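Local coordinates for protein trichothecene 3-O-acetyltransferase TRI101 (Fusarium sporotrichioides, PDB 2ZBA) that acetylates the C-3 hydroxyl of trichothecene mycotoxins with acetyl-CoA, as a BAHD-superfamily acyltransferase of the T-2 toxin biosynthetic pathway, at residues E15-S27 with L358-S372. Sequence-based numbering, arbitrary orientation. Where two conformers were deposited one is given.
Sequences ELDIIGQQPPLLS and LATYMHGLPDKSSVS. With ZBA (12,13-Epoxytrichothec-9-ene-3,4,8,15-tetrol-4,15-diacetate-8-isovalerate), chain F.
Ile18 and Met362, the latter a selenomethionine, lie alongside each other with their side chains antiparallel: Ile18 CD1 lies 3.7 Å from Met362 CB, while the selenium reaches back over the 3-10 segment 18-20. The bend at the far end of Met362 (chi3 66°) turns its methyl CE onto the backbone. There CE lies 3.4 Å from Ile18 O. The side chain of Gln22 runs perpendicular to that of Met362, and the nearest atoms of the two, Gln22 CG and Met362 CE, are 3.5 Å apart. On one flank Ile18 CG2 packs on Ala359 CB. Beyond it the side chains of Ile19 and Leu358 run across each other, nearest at Ile19 CG1 and Leu358 CD2 (3.9 Å), so the last turns of helix 348-363 rest on the 3-10 segment through apolar groups.

No hydrogen bond joins the two segments. Lys368 runs extended along Gln21, its CD 3.6 Å from Gln21 O, before chi4 (68°) bends the chain. This brings Lys368 NZ back to Leu365 O at 2.8 Å, a bond that ties down the loop leaving the helix. Gln21 OE1 accepts from the backbone N of Ser82 in strand 81-85, and Gln22 NE2 makes a weak bond to Ile19 O.

This packing joins the start of the chain to the loop after helix 348-363 beside the trichothecene pocket of this BAHD-superfamily enzyme, to which Pro24, Leu25 and Ser372 contribute. Ser372 OG is 3.2 Å from C41 of the bound T-2 toxin, whose carbonyl oxygen O13 meets Leu25 CD2.

Near the pocket, prolines pack against carbonyls: Pro23 presents its ring atom CD to Lys368 O at 3.4 Å, and Pro24 CD faces Val371 O.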
ATOM      1  N   GLU A  15      14.271 -14.334   9.443  1.00 24.11           N
ATOM      2  CA  GLU A  15      13.569 -13.430  10.369  1.00 23.47           C
ATOM      3  C   GLU A  15      13.080 -12.178   9.635  1.00 22.24           C
ATOM      4  O   GLU A  15      13.803 -11.638   8.799  1.00 22.83           O
ATOM      5  CB  GLU A  15      14.458 -13.045  11.549  1.00 23.63           C
ATOM      6  CG  GLU A  15      13.689 -12.345  12.651  1.00 26.93           C
ATOM      7  CD  GLU A  15      14.537 -12.098  13.870  1.00 30.18           C
ATOM      8  OE1 GLU A  15      15.191 -13.054  14.315  1.00 31.82           O
ATOM      9  OE2 GLU A  15      14.554 -10.950  14.374  1.00 32.72           O
ATOM     10  N   LEU A  16      11.865 -11.732   9.937  1.00 20.77           N
ATOM     11  CA  LEU A  16      11.288 -10.551   9.274  1.00 20.88           C
ATOM     12  C   LEU A  16      12.076  -9.298   9.639  1.00 20.64           C
ATOM     13  O   LEU A  16      12.811  -9.289  10.630  1.00 19.97           O
ATOM     14  CB  LEU A  16       9.809 -10.357   9.659  1.00 20.34           C
ATOM     15  CG  LEU A  16       8.801 -11.496   9.491  1.00 20.17           C
ATOM     16  CD1 LEU A  16       7.409 -10.950   9.684  1.00 20.32           C
ATOM     17  CD2 LEU A  16       8.915 -12.165   8.144  1.00 20.96           C
ATOM     18  N   ASP A  17      11.932  -8.254   8.828  1.00 20.38           N
ATOM     19  CA  ASP A  17      12.407  -6.926   9.189  1.00 20.89           C
ATOM     20  C   ASP A  17      11.929  -6.630  10.616  1.00 20.85           C
ATOM     21  O   ASP A  17      10.753  -6.826  10.912  1.00 19.91           O
ATOM     22  CB  ASP A  17      11.810  -5.901   8.224  1.00 20.58           C
ATOM     23  CG  ASP A  17      12.336  -6.061   6.812  1.00 20.25           C
ATOM     24  OD1 ASP A  17      13.462  -5.567   6.547  1.00 18.97           O
ATOM     25  OD2 ASP A  17      11.619  -6.673   5.973  1.00 18.00           O
ATOM     26  N   ILE A  18      12.826  -6.201  11.507  1.00 21.63           N
ATOM     27  CA  ILE A  18      12.381  -5.875  12.881  1.00 22.75           C
ATOM     28  C   ILE A  18      11.167  -4.963  12.864  1.00 22.47           C
ATOM     29  O   ILE A  18      10.245  -5.175  13.618  1.00 21.89           O
ATOM     30  CB  ILE A  18      13.509  -5.333  13.852  1.00 23.24           C
ATOM     31  CG1 ILE A  18      12.902  -4.769  15.140  1.00 24.19           C
ATOM     32  CG2 ILE A  18      14.284  -4.202  13.235  1.00 24.98           C
ATOM     33  CD1 ILE A  18      12.076  -5.787  15.977  1.00 26.73           C
ATOM     34  N   ILE A  19      11.145  -3.987  11.960  1.00 22.41           N
ATOM     35  CA  ILE A  19       9.988  -3.098  11.816  1.00 22.93           C
ATOM     36  C   ILE A  19       8.698  -3.821  11.359  1.00 23.01           C
ATOM     37  O   ILE A  19       7.590  -3.363  11.633  1.00 23.08           O
ATOM     38  CB  ILE A  19      10.356  -1.855  10.937  1.00 22.66           C
ATOM     39  CG1 ILE A  19      11.058  -0.820  11.821  1.00 22.41           C
ATOM     40  CG2 ILE A  19       9.145  -1.258  10.288  1.00 24.11           C
ATOM     41  CD1 ILE A  19      11.628   0.375  11.094  1.00 23.76           C
ATOM     42  N   GLY A  20       8.842  -4.967  10.701  1.00 23.11           N
ATOM     43  CA  GLY A  20       7.680  -5.724  10.233  1.00 23.11           C
ATOM     44  C   GLY A  20       7.089  -6.621  11.302  1.00 23.37           C
ATOM     45  O   GLY A  20       6.076  -7.289  11.065  1.00 22.82           O
ATOM     46  N   GLN A  21       7.732  -6.650  12.473  1.00 23.90           N
ATOM     47  CA  GLN A  21       7.289  -7.485  13.586  1.00 24.68           C
ATOM     48  C   GLN A  21       6.170  -6.856  14.399  1.00 25.30           C
ATOM     49  O   GLN A  21       5.915  -7.288  15.519  1.00 26.51           O
ATOM     50  CB  GLN A  21       8.449  -7.823  14.525  1.00 25.03           C
ATOM     51  CG  GLN A  21       9.678  -8.372  13.863  1.00 25.12           C
ATOM     52  CD  GLN A  21       9.748  -9.869  13.832  1.00 24.55           C
ATOM     53  OE1 GLN A  21       8.774 -10.562  14.080  1.00 26.43           O
ATOM     54  NE2 GLN A  21      10.907 -10.375  13.495  1.00 24.60           N
ATOM     55  N   GLN A  22       5.510  -5.837  13.850  1.00 25.68           N
ATOM     56  CA  GLN A  22       4.371  -5.187  14.500  1.00 26.42           C
ATOM     57  C   GLN A  22       3.145  -6.086  14.383  1.00 26.93           C
ATOM     58  O   GLN A  22       2.802  -6.510  13.278  1.00 26.86           O
ATOM     59  CB  GLN A  22       4.050  -3.848  13.822  1.00 25.68           C
ATOM     60  CG  GLN A  22       5.126  -2.843  13.889  1.00 26.03           C
ATOM     61  CD  GLN A  22       4.878  -1.650  12.996  1.00 26.89           C
ATOM     62  OE1 GLN A  22       3.745  -1.173  12.862  1.00 30.36           O
ATOM     63  NE2 GLN A  22       5.946  -1.136  12.399  1.00 25.14           N
ATOM     64  N   PRO A  23       2.447  -6.350  15.508  1.00 27.93           N
ATOM     65  CA  PRO A  23       1.297  -7.248  15.388  1.00 28.16           C
ATOM     66  C   PRO A  23       0.228  -6.804  14.358  1.00 28.14           C
ATOM     67  O   PRO A  23      -0.387  -7.668  13.758  1.00 28.64           O
ATOM     68  CB  PRO A  23       0.739  -7.325  16.826  1.00 28.58           C
ATOM     69  CG  PRO A  23       1.902  -6.914  17.706  1.00 28.24           C
ATOM     70  CD  PRO A  23       2.638  -5.879  16.901  1.00 28.14           C
ATOM     71  N   PRO A  24       0.010  -5.480  14.142  1.00 28.26           N
ATOM     72  CA  PRO A  24      -0.906  -5.152  13.030  1.00 27.95           C
ATOM     73  C   PRO A  24      -0.461  -5.662  11.637  1.00 27.41           C
ATOM     74  O   PRO A  24      -1.286  -6.177  10.881  1.00 27.38           O
ATOM     75  CB  PRO A  24      -0.957  -3.613  13.030  1.00 27.92           C
ATOM     76  CG  PRO A  24      -0.429  -3.178  14.353  1.00 28.40           C
ATOM     77  CD  PRO A  24       0.492  -4.266  14.834  1.00 28.55           C
ATOM     78  N   LEU A  25       0.816  -5.504  11.300  1.00 26.70           N
ATOM     79  CA  LEU A  25       1.326  -5.918   9.988  1.00 26.43           C
ATOM     80  C   LEU A  25       1.211  -7.421   9.806  1.00 26.32           C
ATOM     81  O   LEU A  25       1.066  -7.916   8.685  1.00 26.54           O
ATOM     82  CB  LEU A  25       2.780  -5.470   9.785  1.00 25.87           C
ATOM     83  CG  LEU A  25       3.005  -3.954   9.787  1.00 26.54           C
ATOM     84  CD1 LEU A  25       4.484  -3.606   9.723  1.00 24.90           C
ATOM     85  CD2 LEU A  25       2.223  -3.282   8.660  1.00 26.73           C
ATOM     86  N   LEU A  26       1.265  -8.150  10.914  1.00 26.40           N
ATOM     87  CA  LEU A  26       1.239  -9.610  10.864  1.00 26.45           C
ATOM     88  C   LEU A  26      -0.169 -10.166  10.660  1.00 26.19           C
ATOM     89  O   LEU A  26      -0.328 -11.354  10.380  1.00 26.07           O
ATOM     90  CB  LEU A  26       1.930 -10.216  12.097  1.00 26.96           C
ATOM     91  CG  LEU A  26       3.459 -10.119  12.025  1.00 27.65           C
ATOM     92  CD1 LEU A  26       4.111 -10.203  13.405  1.00 28.04           C
ATOM     93  CD2 LEU A  26       3.983 -11.203  11.096  1.00 28.72           C
ATOM     94  N   SER A  27      -1.172  -9.289  10.751  1.00 25.99           N
ATOM     95  CA  SER A  27      -2.582  -9.629  10.487  1.00 25.73           C
ATOM     96  C   SER A  27      -3.126  -9.148   9.125  1.00 24.80           C
ATOM     97  O   SER A  27      -4.322  -9.293   8.837  1.00 24.46           O
ATOM     98  CB  SER A  27      -3.469  -9.064  11.600  1.00 25.67           C
ATOM     99  OG  SER A  27      -3.405  -9.897  12.755  1.00 30.02           O
ATOM    100  N   LEU A 358      12.889   3.558  15.885  1.00 14.01           N
ATOM    101  CA  LEU A 358      11.810   2.571  15.921  1.00 13.80           C
ATOM    102  C   LEU A 358      12.364   1.168  15.948  1.00 14.19           C
ATOM    103  O   LEU A 358      11.935   0.355  16.781  1.00 14.40           O
ATOM    104  CB  LEU A 358      10.845   2.746  14.732  1.00 14.39           C
ATOM    105  CG  LEU A 358       9.617   1.803  14.613  1.00 14.27           C
ATOM    106  CD1 LEU A 358       8.628   1.954  15.801  1.00 12.92           C
ATOM    107  CD2 LEU A 358       8.877   2.036  13.289  1.00 13.96           C
ATOM    108  N   ALA A 359      13.328   0.890  15.068  1.00 14.06           N
ATOM    109  CA  ALA A 359      13.903  -0.448  14.934  1.00 14.91           C
ATOM    110  C   ALA A 359      14.641  -0.835  16.218  1.00 15.87           C
ATOM    111  O   ALA A 359      14.496  -1.957  16.708  1.00 16.04           O
ATOM    112  CB  ALA A 359      14.845  -0.513  13.721  1.00 14.85           C
ATOM    113  N   THR A 360      15.368   0.122  16.791  1.00 15.91           N
ATOM    114  CA  THR A 360      16.102  -0.126  18.041  1.00 15.95           C
ATOM    115  C   THR A 360      15.129  -0.426  19.181  1.00 16.72           C
ATOM    116  O   THR A 360      15.286  -1.418  19.882  1.00 16.55           O
ATOM    117  CB  THR A 360      17.019   1.045  18.398  1.00 14.82           C
ATOM    118  OG1 THR A 360      17.816   1.349  17.267  1.00 15.05           O
ATOM    119  CG2 THR A 360      17.975   0.693  19.576  1.00 14.63           C
ATOM    120  N   TYR A 361      14.121   0.426  19.327  1.00 17.10           N
ATOM    121  CA  TYR A 361      13.097   0.288  20.376  1.00 17.63           C
ATOM    122  C   TYR A 361      12.375  -1.058  20.312  1.00 18.23           C
ATOM    123  O   TYR A 361      12.214  -1.740  21.331  1.00 17.77           O
ATOM    124  CB  TYR A 361      12.108   1.452  20.290  1.00 17.31           C
ATOM    125  CG  TYR A 361      10.952   1.379  21.268  1.00 18.78           C
ATOM    126  CD1 TYR A 361      11.164   1.464  22.653  1.00 18.77           C
ATOM    127  CD2 TYR A 361       9.656   1.237  20.810  1.00 19.78           C
ATOM    128  CE1 TYR A 361      10.106   1.389  23.549  1.00 19.38           C
ATOM    129  CE2 TYR A 361       8.586   1.160  21.692  1.00 21.51           C
ATOM    130  CZ  TYR A 361       8.821   1.246  23.058  1.00 20.44           C
ATOM    131  OH  TYR A 361       7.751   1.175  23.912  1.00 20.66           O
HETATM  132  N   MSE A 362      11.967  -1.456  19.105  1.00 17.94           N
HETATM  133  CA  MSE A 362      11.265  -2.716  18.916  1.00 17.85           C
HETATM  134  C   MSE A 362      12.145  -3.934  19.166  1.00 19.03           C
HETATM  135  O   MSE A 362      11.703  -4.898  19.790  1.00 19.03           O
HETATM  136  CB  MSE A 362      10.667  -2.774  17.508  1.00 17.80           C
HETATM  137  CG  MSE A 362       9.519  -1.791  17.247  1.00 14.78           C
HETATM  138 SE   MSE A 362       8.732  -2.118  15.477  0.50 17.07          SE
HETATM  139  CE  MSE A 362       8.012  -3.759  15.731  1.00 10.60           C
ATOM    140  N   HIS A 363      13.377  -3.895  18.673  1.00 19.79           N
ATOM    141  CA  HIS A 363      14.343  -4.962  18.892  1.00 21.37           C
ATOM    142  C   HIS A 363      14.433  -5.367  20.367  1.00 22.25           C
ATOM    143  O   HIS A 363      14.463  -6.564  20.701  1.00 23.00           O
ATOM    144  CB  HIS A 363      15.722  -4.550  18.349  1.00 21.55           C
ATOM    145  CG  HIS A 363      16.769  -5.616  18.486  1.00 23.78           C
ATOM    146  ND1 HIS A 363      16.808  -6.734  17.681  1.00 26.41           N
ATOM    147  CD2 HIS A 363      17.816  -5.731  19.337  1.00 25.39           C
ATOM    148  CE1 HIS A 363      17.836  -7.489  18.024  1.00 26.35           C
ATOM    149  NE2 HIS A 363      18.459  -6.908  19.033  1.00 26.97           N
ATOM    150  N   GLY A 364      14.446  -4.362  21.236  1.00 22.84           N
ATOM    151  CA  GLY A 364      14.575  -4.573  22.663  1.00 23.71           C
ATOM    152  C   GLY A 364      13.277  -4.719  23.412  1.00 24.06           C
ATOM    153  O   GLY A 364      13.306  -4.887  24.630  1.00 23.88           O
ATOM    154  N   LEU A 365      12.150  -4.694  22.688  1.00 23.88           N
ATOM    155  CA  LEU A 365      10.810  -4.792  23.289  1.00 24.09           C
ATOM    156  C   LEU A 365      10.141  -6.169  23.072  1.00 23.92           C
ATOM    157  O   LEU A 365       9.749  -6.479  21.943  1.00 23.45           O
ATOM    158  CB  LEU A 365       9.909  -3.701  22.697  1.00 24.02           C
ATOM    159  CG  LEU A 365       8.721  -3.197  23.491  1.00 24.22           C
ATOM    160  CD1 LEU A 365       9.226  -2.475  24.721  1.00 25.75           C
ATOM    161  CD2 LEU A 365       7.852  -2.272  22.642  1.00 23.89           C
ATOM    162  N   PRO A 366      10.007  -6.990  24.150  1.00 23.88           N
ATOM    163  CA  PRO A 366       9.434  -8.343  24.044  1.00 23.26           C
ATOM    164  C   PRO A 366       7.936  -8.293  23.751  1.00 23.10           C
ATOM    165  O   PRO A 366       7.443  -9.073  22.933  1.00 22.93           O
ATOM    166  CB  PRO A 366       9.695  -8.949  25.441  1.00 23.97           C
ATOM    167  CG  PRO A 366      10.764  -8.058  26.066  1.00 23.17           C
ATOM    168  CD  PRO A 366      10.409  -6.699  25.547  1.00 24.02           C
ATOM    169  N   ASP A 367       7.244  -7.345  24.382  1.00 22.52           N
ATOM    170  CA  ASP A 367       5.825  -7.105  24.153  1.00 22.91           C
ATOM    171  C   ASP A 367       5.640  -5.881  23.252  1.00 23.32           C
ATOM    172  O   ASP A 367       5.766  -4.715  23.692  1.00 23.55           O
ATOM    173  CB  ASP A 367       5.073  -6.956  25.475  1.00 22.73           C
ATOM    174  CG  ASP A 367       3.568  -6.935  25.294  1.00 22.85           C
ATOM    175  OD1 ASP A 367       3.095  -6.713  24.166  1.00 23.15           O
ATOM    176  OD2 ASP A 367       2.839  -7.131  26.289  1.00 22.91           O
ATOM    177  N   LYS A 368       5.365  -6.161  21.981  1.00 22.80           N
ATOM    178  CA  LYS A 368       5.185  -5.123  20.962  1.00 22.71           C
ATOM    179  C   LYS A 368       3.716  -4.703  20.778  1.00 22.46           C
ATOM    180  O   LYS A 368       3.346  -4.183  19.721  1.00 22.85           O
ATOM    181  CB  LYS A 368       5.797  -5.585  19.629  1.00 22.07           C
ATOM    182  CG  LYS A 368       7.321  -5.855  19.694  1.00 23.52           C
ATOM    183  CD  LYS A 368       7.839  -6.494  18.421  1.00 23.32           C
ATOM    184  CE  LYS A 368       9.328  -6.648  18.423  1.00 24.07           C
ATOM    185  NZ  LYS A 368       9.812  -7.643  19.429  1.00 25.70           N
ATOM    186  N   SER A 369       2.898  -4.888  21.817  1.00 22.00           N
ATOM    187  CA  SER A 369       1.454  -4.600  21.772  1.00 22.28           C
ATOM    188  C   SER A 369       1.030  -3.148  21.534  1.00 21.91           C
ATOM    189  O   SER A 369      -0.033  -2.896  20.933  1.00 21.59           O
ATOM    190  CB  SER A 369       0.777  -5.095  23.065  1.00 22.20           C
ATOM    191  OG  SER A 369       0.539  -6.483  22.982  1.00 24.61           O
ATOM    192  N   SER A 370       1.845  -2.209  22.014  1.00 21.45           N
ATOM    193  CA  SER A 370       1.527  -0.780  21.964  0.50 21.57           C
ATOM    194  C   SER A 370       2.086  -0.089  20.718  1.00 21.11           C
ATOM    195  O   SER A 370       1.831   1.101  20.493  1.00 21.31           O
ATOM    196  CB  SER A 370       2.011  -0.072  23.246  0.50 21.80           C
ATOM    197  OG  SER A 370       3.415  -0.204  23.427  0.50 22.81           O
ATOM    198  N   VAL A 371       2.833  -0.844  19.907  1.00 20.66           N
ATOM    199  CA  VAL A 371       3.494  -0.325  18.698  1.00 20.03           C
ATOM    200  C   VAL A 371       2.598  -0.456  17.468  1.00 20.46           C
ATOM    201  O   VAL A 371       2.118  -1.551  17.138  1.00 20.71           O
ATOM    202  CB  VAL A 371       4.865  -1.025  18.435  1.00 20.14           C
ATOM    203  CG1 VAL A 371       5.526  -0.506  17.143  1.00 20.19           C
ATOM    204  CG2 VAL A 371       5.809  -0.824  19.603  1.00 18.93           C
ATOM    205  N   SER A 372       2.386   0.667  16.794  1.00 20.41           N
ATOM    206  CA  SER A 372       1.648   0.709  15.534  1.00 19.91           C
ATOM    207  C   SER A 372       2.009   1.960  14.740  1.00 19.32           C
ATOM    208  O   SER A 372       2.139   3.037  15.301  1.00 18.23           O
ATOM    209  CB  SER A 372       0.142   0.678  15.804  1.00 20.35           C
ATOM    210  OG  SER A 372      -0.597   1.014  14.651  1.00 21.40           O
TER
HETATM  211  O18 ZBA F 463      -5.346   1.185   9.482  0.60 27.44           O
HETATM  212  C44 ZBA F 463      -4.935   0.077   9.723  0.60 26.10           C
HETATM  213  C45 ZBA F 463      -4.838  -0.562  11.061  0.60 26.53           C
HETATM  214  C46 ZBA F 463      -5.178  -1.999  11.113  0.60 26.84           C
HETATM  215  C48 ZBA F 463      -6.484  -2.523  10.794  0.60 25.66           C
HETATM  216  C47 ZBA F 463      -4.225  -3.066  11.518  0.60 27.53           C
HETATM  217  O17 ZBA F 463      -4.511  -0.697   8.724  0.60 24.93           O
HETATM  218  C31 ZBA F 463      -4.266  -0.157   7.389  0.60 22.10           C
HETATM  219  C30 ZBA F 463      -3.066   0.775   7.392  0.60 20.59           C
HETATM  220  C32 ZBA F 463      -4.189  -1.343   6.480  0.60 20.92           C
HETATM  221  C39 ZBA F 463      -5.421  -2.194   6.456  0.60 20.58           C
HETATM  222  C33 ZBA F 463      -3.117  -1.573   5.753  0.60 20.77           C
HETATM  223  C34 ZBA F 463      -1.931  -0.674   5.716  0.60 20.02           C
HETATM  224  O10 ZBA F 463      -2.114   0.269   4.593  0.60 20.20           O
HETATM  225  C29 ZBA F 463      -1.667   0.169   7.019  0.60 20.37           C
HETATM  226  C38 ZBA F 463      -1.186  -0.783   8.137  0.60 20.45           C
HETATM  227  O12 ZBA F 463      -1.481  -0.210   9.433  0.60 20.49           O
HETATM  228  C40 ZBA F 463      -0.776  -0.666  10.466  0.60 19.64           C
HETATM  229  C41 ZBA F 463      -1.236  -0.057  11.750  0.60 18.86           C
HETATM  230  O13 ZBA F 463       0.082  -1.430  10.401  0.60 20.28           O
HETATM  231  C28 ZBA F 463      -0.560   1.304   6.727  0.60 19.24           C
HETATM  232  C37 ZBA F 463      -0.189   2.071   8.027  0.60 19.43           C
HETATM  233  C35 ZBA F 463      -1.114   2.205   5.608  0.60 19.12           C
HETATM  234  C25 ZBA F 463      -1.133   1.312   4.435  0.60 18.98           C
HETATM  235  C36 ZBA F 463      -1.863   3.430   5.739  0.60 17.64           C
HETATM  236  O11 ZBA F 463      -0.485   3.459   5.331  0.60 17.52           O
HETATM  237  C27 ZBA F 463       0.696   0.710   5.943  0.60 19.79           C
HETATM  238  C26 ZBA F 463       0.328   0.918   4.482  0.60 19.52           C
HETATM  239  O16 ZBA F 463       0.572  -0.189   3.652  0.60 23.53           O
HETATM  240  O14 ZBA F 463       1.993   1.333   6.196  0.60 18.87           O